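Long-range contact in endo-polygalacturonase (Pectobacterium carotovorum subsp. carotovorum, PDB 1BHE), which hydrolyses the alpha-1,4 bonds between galacturonic acid units of polygalacturonic acid, macerating plant tissue during soft rot: residues I214-I228 with I242-G256. Residues are numbered along the deposited sequence; the frame is centred on the assembly and turned at random.
Sequences IAYSNIATGDDNVAI and ILHNDFGTGHGMSIG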
loop_
_atom_site.group_PDB
_atom_site.type_symbol
_atom_site.label_atom_id
_atom_site.label_comp_id
_atom_site.label_asym_id
_atom_site.label_seq_id
_atom_site.Cartn_x
_atom_site.Cartn_y
_atom_site.Cartn_z
ATOM N N ILE A 214 -10.617 -0.332 2.612
ATOM C CA ILE A 214 -9.797 0.863 2.856
ATOM C C ILE A 214 -10.794 2.033 2.851
ATOM O O ILE A 214 -11.409 2.281 1.811
ATOM C CB ILE A 214 -8.668 1.064 1.849
ATOM C CG1 ILE A 214 -7.667 -0.099 1.874
ATOM C CG2 ILE A 214 -7.950 2.384 2.140
ATOM C CD1 ILE A 214 -6.645 -0.102 0.758
ATOM N N ALA A 215 -11.033 2.653 4.004
ATOM C CA ALA A 215 -12.046 3.705 4.079
ATOM C C ALA A 215 -11.668 4.888 4.949
ATOM O O ALA A 215 -10.875 4.804 5.886
ATOM C CB ALA A 215 -13.350 3.105 4.618
ATOM N N TYR A 216 -12.198 6.062 4.592
ATOM C CA TYR A 216 -11.965 7.299 5.329
ATOM C C TYR A 216 -10.492 7.566 5.586
ATOM O O TYR A 216 -10.105 8.032 6.662
ATOM C CB TYR A 216 -12.758 7.252 6.645
ATOM C CG TYR A 216 -14.254 7.206 6.393
ATOM C CD1 TYR A 216 -14.939 8.339 5.984
ATOM C CD2 TYR A 216 -14.963 6.020 6.544
ATOM C CE1 TYR A 216 -16.307 8.293 5.736
ATOM C CE2 TYR A 216 -16.321 5.963 6.292
ATOM C CZ TYR A 216 -16.987 7.107 5.901
ATOM O OH TYR A 216 -18.341 7.050 5.653
ATOM N N SER A 217 -9.655 7.284 4.599
ATOM C CA SER A 217 -8.216 7.431 4.718
ATOM C C SER A 217 -7.678 8.479 3.756
ATOM O O SER A 217 -8.363 8.938 2.844
ATOM C CB SER A 217 -7.555 6.059 4.511
ATOM O OG SER A 217 -7.940 5.171 5.552
ATOM N N ASN A 218 -6.445 8.887 4.004
ATOM C CA ASN A 218 -5.787 9.944 3.233
ATOM C C ASN A 218 -4.399 9.469 2.835
ATOM O O ASN A 218 -3.557 9.258 3.712
ATOM C CB ASN A 218 -5.714 11.188 4.127
ATOM C CG ASN A 218 -5.376 12.416 3.300
ATOM O OD1 ASN A 218 -4.367 12.385 2.598
ATOM N ND2 ASN A 218 -6.225 13.434 3.371
ATOM N N ILE A 219 -4.188 9.217 1.546
ATOM C CA ILE A 219 -2.908 8.664 1.101
ATOM C C ILE A 219 -2.178 9.547 0.104
ATOM O O ILE A 219 -2.653 9.796 -1.001
ATOM C CB ILE A 219 -3.105 7.257 0.497
ATOM C CG1 ILE A 219 -3.742 6.299 1.514
ATOM C CG2 ILE A 219 -1.780 6.674 0.019
ATOM C CD1 ILE A 219 -4.160 4.962 0.936
ATOM N N ALA A 220 -0.993 10.008 0.492
ATOM C CA ALA A 220 -0.143 10.830 -0.374
ATOM C C ALA A 220 1.271 10.261 -0.268
ATOM O O ALA A 220 1.835 10.214 0.828
ATOM C CB ALA A 220 -0.177 12.289 0.023
ATOM N N THR A 221 1.815 9.810 -1.392
ATOM C CA THR A 221 3.140 9.181 -1.352
ATOM C C THR A 221 3.828 9.315 -2.699
ATOM O O THR A 221 3.438 10.175 -3.495
ATOM C CB THR A 221 2.983 7.703 -0.941
ATOM O OG1 THR A 221 4.261 7.086 -0.766
ATOM C CG2 THR A 221 2.182 6.925 -1.983
ATOM N N GLY A 222 4.858 8.521 -2.938
ATOM C CA GLY A 222 5.611 8.592 -4.177
ATOM C C GLY A 222 5.045 7.656 -5.234
ATOM O O GLY A 222 4.743 8.106 -6.340
ATOM N N ASP A 223 4.927 6.372 -4.912
ATOM C CA ASP A 223 4.437 5.404 -5.902
ATOM C C ASP A 223 2.964 5.105 -5.684
ATOM O O ASP A 223 2.227 6.029 -5.327
ATOM C CB ASP A 223 5.330 4.166 -5.924
ATOM C CG ASP A 223 6.664 4.414 -6.608
ATOM O OD1 ASP A 223 6.960 5.562 -7.017
ATOM O OD2 ASP A 223 7.456 3.460 -6.751
ATOM N N ASP A 224 2.481 3.915 -6.029
ATOM C CA ASP A 224 1.045 3.652 -5.981
ATOM C C ASP A 224 0.411 3.968 -4.637
ATOM O O ASP A 224 0.901 3.525 -3.605
ATOM C CB ASP A 224 0.755 2.189 -6.338
ATOM C CG ASP A 224 0.815 1.968 -7.839
ATOM O OD1 ASP A 224 0.288 2.822 -8.588
ATOM O OD2 ASP A 224 1.384 0.940 -8.257
ATOM N N ASN A 225 -0.708 4.689 -4.663
ATOM C CA ASN A 225 -1.420 5.007 -3.423
ATOM C C ASN A 225 -1.949 3.695 -2.847
ATOM O O ASN A 225 -1.821 3.398 -1.658
ATOM C CB ASN A 225 -2.513 6.039 -3.680
ATOM C CG ASN A 225 -1.976 7.320 -4.291
ATOM O OD1 ASN A 225 -1.554 7.335 -5.453
ATOM N ND2 ASN A 225 -1.981 8.403 -3.524
ATOM N N VAL A 226 -2.541 2.886 -3.713
ATOM C CA VAL A 226 -3.025 1.548 -3.434
ATOM C C VAL A 226 -2.672 0.702 -4.666
ATOM O O VAL A 226 -2.887 1.144 -5.800
ATOM C CB VAL A 226 -4.537 1.438 -3.181
ATOM C CG1 VAL A 226 -5.024 -0.016 -3.218
ATOM C CG2 VAL A 226 -4.961 2.031 -1.845
ATOM N N ALA A 227 -2.111 -0.480 -4.466
ATOM C CA ALA A 227 -1.803 -1.365 -5.590
ATOM C C ALA A 227 -2.306 -2.763 -5.230
ATOM O O ALA A 227 -1.748 -3.411 -4.342
ATOM C CB ALA A 227 -0.331 -1.383 -5.948
ATOM N N ILE A 228 -3.394 -3.156 -5.869
ATOM C CA ILE A 228 -4.017 -4.465 -5.661
ATOM C C ILE A 228 -3.335 -5.494 -6.558
ATOM O O ILE A 228 -3.277 -5.301 -7.780
ATOM C CB ILE A 228 -5.522 -4.371 -5.961
ATOM C CG1 ILE A 228 -6.201 -3.390 -4.999
ATOM C CG2 ILE A 228 -6.209 -5.728 -5.871
ATOM C CD1 ILE A 228 -7.585 -2.942 -5.431
ATOM N N ILE A 242 -12.951 0.112 -1.509
ATOM C CA ILE A 242 -12.150 1.325 -1.374
ATOM C C ILE A 242 -13.153 2.486 -1.319
ATOM O O ILE A 242 -13.645 2.939 -2.349
ATOM C CB ILE A 242 -11.193 1.528 -2.553
ATOM C CG1 ILE A 242 -10.316 0.301 -2.807
ATOM C CG2 ILE A 242 -10.324 2.770 -2.360
ATOM C CD1 ILE A 242 -9.413 -0.111 -1.668
ATOM N N LEU A 243 -13.543 2.889 -0.115
ATOM C CA LEU A 243 -14.592 3.870 0.082
ATOM C C LEU A 243 -14.251 5.118 0.875
ATOM O O LEU A 243 -13.760 5.066 2.002
ATOM C CB LEU A 243 -15.745 3.165 0.839
ATOM C CG LEU A 243 -16.210 1.800 0.328
ATOM C CD1 LEU A 243 -17.046 1.064 1.368
ATOM C CD2 LEU A 243 -16.989 1.943 -0.974
ATOM N N HIS A 244 -14.751 6.268 0.398
ATOM C CA HIS A 244 -14.654 7.542 1.096
ATOM C C HIS A 244 -13.213 7.921 1.419
ATOM O O HIS A 244 -12.834 8.106 2.577
ATOM C CB HIS A 244 -15.497 7.530 2.382
ATOM C CG HIS A 244 -16.870 6.948 2.195
ATOM N ND1 HIS A 244 -17.786 7.487 1.315
ATOM C CD2 HIS A 244 -17.441 5.840 2.725
ATOM C CE1 HIS A 244 -18.886 6.748 1.345
ATOM N NE2 HIS A 244 -18.704 5.743 2.185
ATOM N N ASN A 245 -12.384 8.019 0.383
ATOM C CA ASN A 245 -10.974 8.336 0.561
ATOM C C ASN A 245 -10.519 9.577 -0.198
ATOM O O ASN A 245 -11.161 10.047 -1.135
ATOM C CB ASN A 245 -10.120 7.145 0.089
ATOM C CG ASN A 245 -10.341 5.898 0.929
ATOM O OD1 ASN A 245 -10.001 5.864 2.109
ATOM N ND2 ASN A 245 -10.919 4.886 0.290
ATOM N N ASP A 246 -9.351 10.067 0.201
ATOM C CA ASP A 246 -8.700 11.209 -0.420
ATOM C C ASP A 246 -7.266 10.828 -0.792
ATOM O O ASP A 246 -6.511 10.420 0.100
ATOM C CB ASP A 246 -8.626 12.413 0.521
ATOM C CG ASP A 246 -9.961 13.098 0.733
ATOM O OD1 ASP A 246 -10.358 13.905 -0.134
ATOM O OD2 ASP A 246 -10.617 12.828 1.760
ATOM N N PHE A 247 -6.911 10.890 -2.064
ATOM C CA PHE A 247 -5.550 10.547 -2.476
ATOM C C PHE A 247 -4.841 11.803 -3.002
ATOM O O PHE A 247 -5.416 12.617 -3.731
ATOM C CB PHE A 247 -5.507 9.444 -3.512
ATOM C CG PHE A 247 -5.867 8.041 -3.140
ATOM C CD1 PHE A 247 -6.258 7.667 -1.870
ATOM C CD2 PHE A 247 -5.804 7.047 -4.111
ATOM C CE1 PHE A 247 -6.594 6.369 -1.552
ATOM C CE2 PHE A 247 -6.128 5.736 -3.814
ATOM C CZ PHE A 247 -6.525 5.399 -2.536
ATOM N N GLY A 248 -3.602 11.979 -2.559
ATOM C CA GLY A 248 -2.772 13.100 -2.980
ATOM C C GLY A 248 -1.762 12.641 -4.026
ATOM O O GLY A 248 -2.090 11.880 -4.940
ATOM N N THR A 249 -0.511 13.087 -3.898
ATOM C CA THR A 249 0.513 12.667 -4.846
ATOM C C THR A 249 0.616 11.142 -4.847
ATOM O O THR A 249 0.228 10.472 -3.884
ATOM C CB THR A 249 1.904 13.249 -4.557
ATOM O OG1 THR A 249 2.338 12.790 -3.270
ATOM C CG2 THR A 249 1.881 14.767 -4.586
ATOM N N GLY A 250 1.204 10.609 -5.910
ATOM C CA GLY A 250 1.389 9.166 -6.010
ATOM C C GLY A 250 1.138 8.669 -7.424
ATOM O O GLY A 250 0.954 9.471 -8.344
ATOM N N HIS A 251 1.143 7.346 -7.590
ATOM C CA HIS A 251 0.964 6.775 -8.920
ATOM C C HIS A 251 -0.437 6.230 -9.150
ATOM O O HIS A 251 -0.677 5.671 -10.222
ATOM C CB HIS A 251 2.054 5.748 -9.223
ATOM C CG HIS A 251 3.416 6.344 -9.454
ATOM N ND1 HIS A 251 4.524 5.558 -9.681
ATOM C CD2 HIS A 251 3.860 7.614 -9.503
ATOM C CE1 HIS A 251 5.593 6.321 -9.844
ATOM N NE2 HIS A 251 5.211 7.579 -9.743
ATOM N N GLY A 252 -1.366 6.418 -8.211
ATOM C CA GLY A 252 -2.730 6.013 -8.436
ATOM C C GLY A 252 -3.406 4.969 -7.585
ATOM O O GLY A 252 -2.855 4.331 -6.693
ATOM N N MET A 253 -4.701 4.830 -7.863
ATOM C CA MET A 253 -5.571 3.789 -7.325
ATOM C C MET A 253 -5.435 2.650 -8.335
ATOM O O MET A 253 -6.147 2.602 -9.343
ATOM C CB MET A 253 -7.003 4.291 -7.198
ATOM C CG MET A 253 -8.061 3.233 -6.917
ATOM S SD MET A 253 -7.737 2.315 -5.391
ATOM C CE MET A 253 -7.360 0.693 -6.045
ATOM N N SER A 254 -4.399 1.829 -8.155
ATOM C CA SER A 254 -4.031 0.825 -9.123
ATOM C C SER A 254 -4.285 -0.640 -8.807
ATOM O O SER A 254 -4.394 -1.100 -7.679
ATOM C CB SER A 254 -2.512 0.961 -9.414
ATOM O OG SER A 254 -2.183 2.289 -9.787
ATOM N N ILE A 255 -4.346 -1.409 -9.893
ATOM C CA ILE A 255 -4.446 -2.860 -9.907
ATOM C C ILE A 255 -3.285 -3.344 -10.786
ATOM O O ILE A 255 -3.179 -2.863 -11.919
ATOM C CB ILE A 255 -5.773 -3.398 -10.436
ATOM C CG1 ILE A 255 -6.925 -3.116 -9.457
ATOM C CG2 ILE A 255 -5.717 -4.894 -10.724
ATOM C CD1 ILE A 255 -8.301 -3.314 -10.072
ATOM N N GLY A 256 -2.422 -4.213 -10.278
ATOM C CA GLY A 256 -1.285 -4.696 -11.065
ATOM C C GLY A 256 0.023 -4.207 -10.446
ATOM O O GLY A 256 -0.000 -3.583 -9.390
HETATM O O HOH W 1 -10.410 10.748 3.674
#
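Asp223 and His251 extend alongside one another, the carboxylate turned 20° from the plane of the imidazole. The approach is through carbon: Asp223 OD1 comes to 3.2 Å from His251 CE1, while CA of Asp223 and the carbonyl oxygen of Gly222 sit over one face of the imidazole. Asp223 is the predicted proton donor and His251 an inferred active-site residue. Behind them, His251 N donates to Asp223 O (2.8 Å) from well above the carbonyl plane, and Arg199 forms a salt bridge with Asp223 OD1. The next residue, Asp224, takes a bond from Ser254 OG on its OD1 (2.8 Å) and makes salt bridges to Arg280 and Lys282.

Asn225 forms the second shell. Asn225 OD1 receives Gly252 N in the carbonyl plane at 2.9 Å, and Asn225 ND2 donates to both Ile219 O and Thr249 O, each 3.0 Å away; this fixes the rotation of the buried amide. Family 28 enzymes are right-handed parallel beta-helices, and 214-228 and 242-256 are equivalent lengths of successive coils, paired in parallel through three short strands each. CB of Asn225 also rests on one face of the Phe247 ring, the amide and ring only 6° from parallel; Ile219 CD1 and Val226 CG2 pack against the same ring inside the coil.

At the far corner Asn245 works similarly. With CG beside its own backbone N (chi1 -64°), its amide bridges to the preceding coil: Asn245 ND2 donates to Ile214 O almost straight, and Asn245 OD1 accepts Ser217 N at 2.9 Å. Outside this turn, His244 lays its CB over the Tyr216 ring, the two rings slid apart with centroids at 4.8 Å, while Asp269 holds His244 ND1.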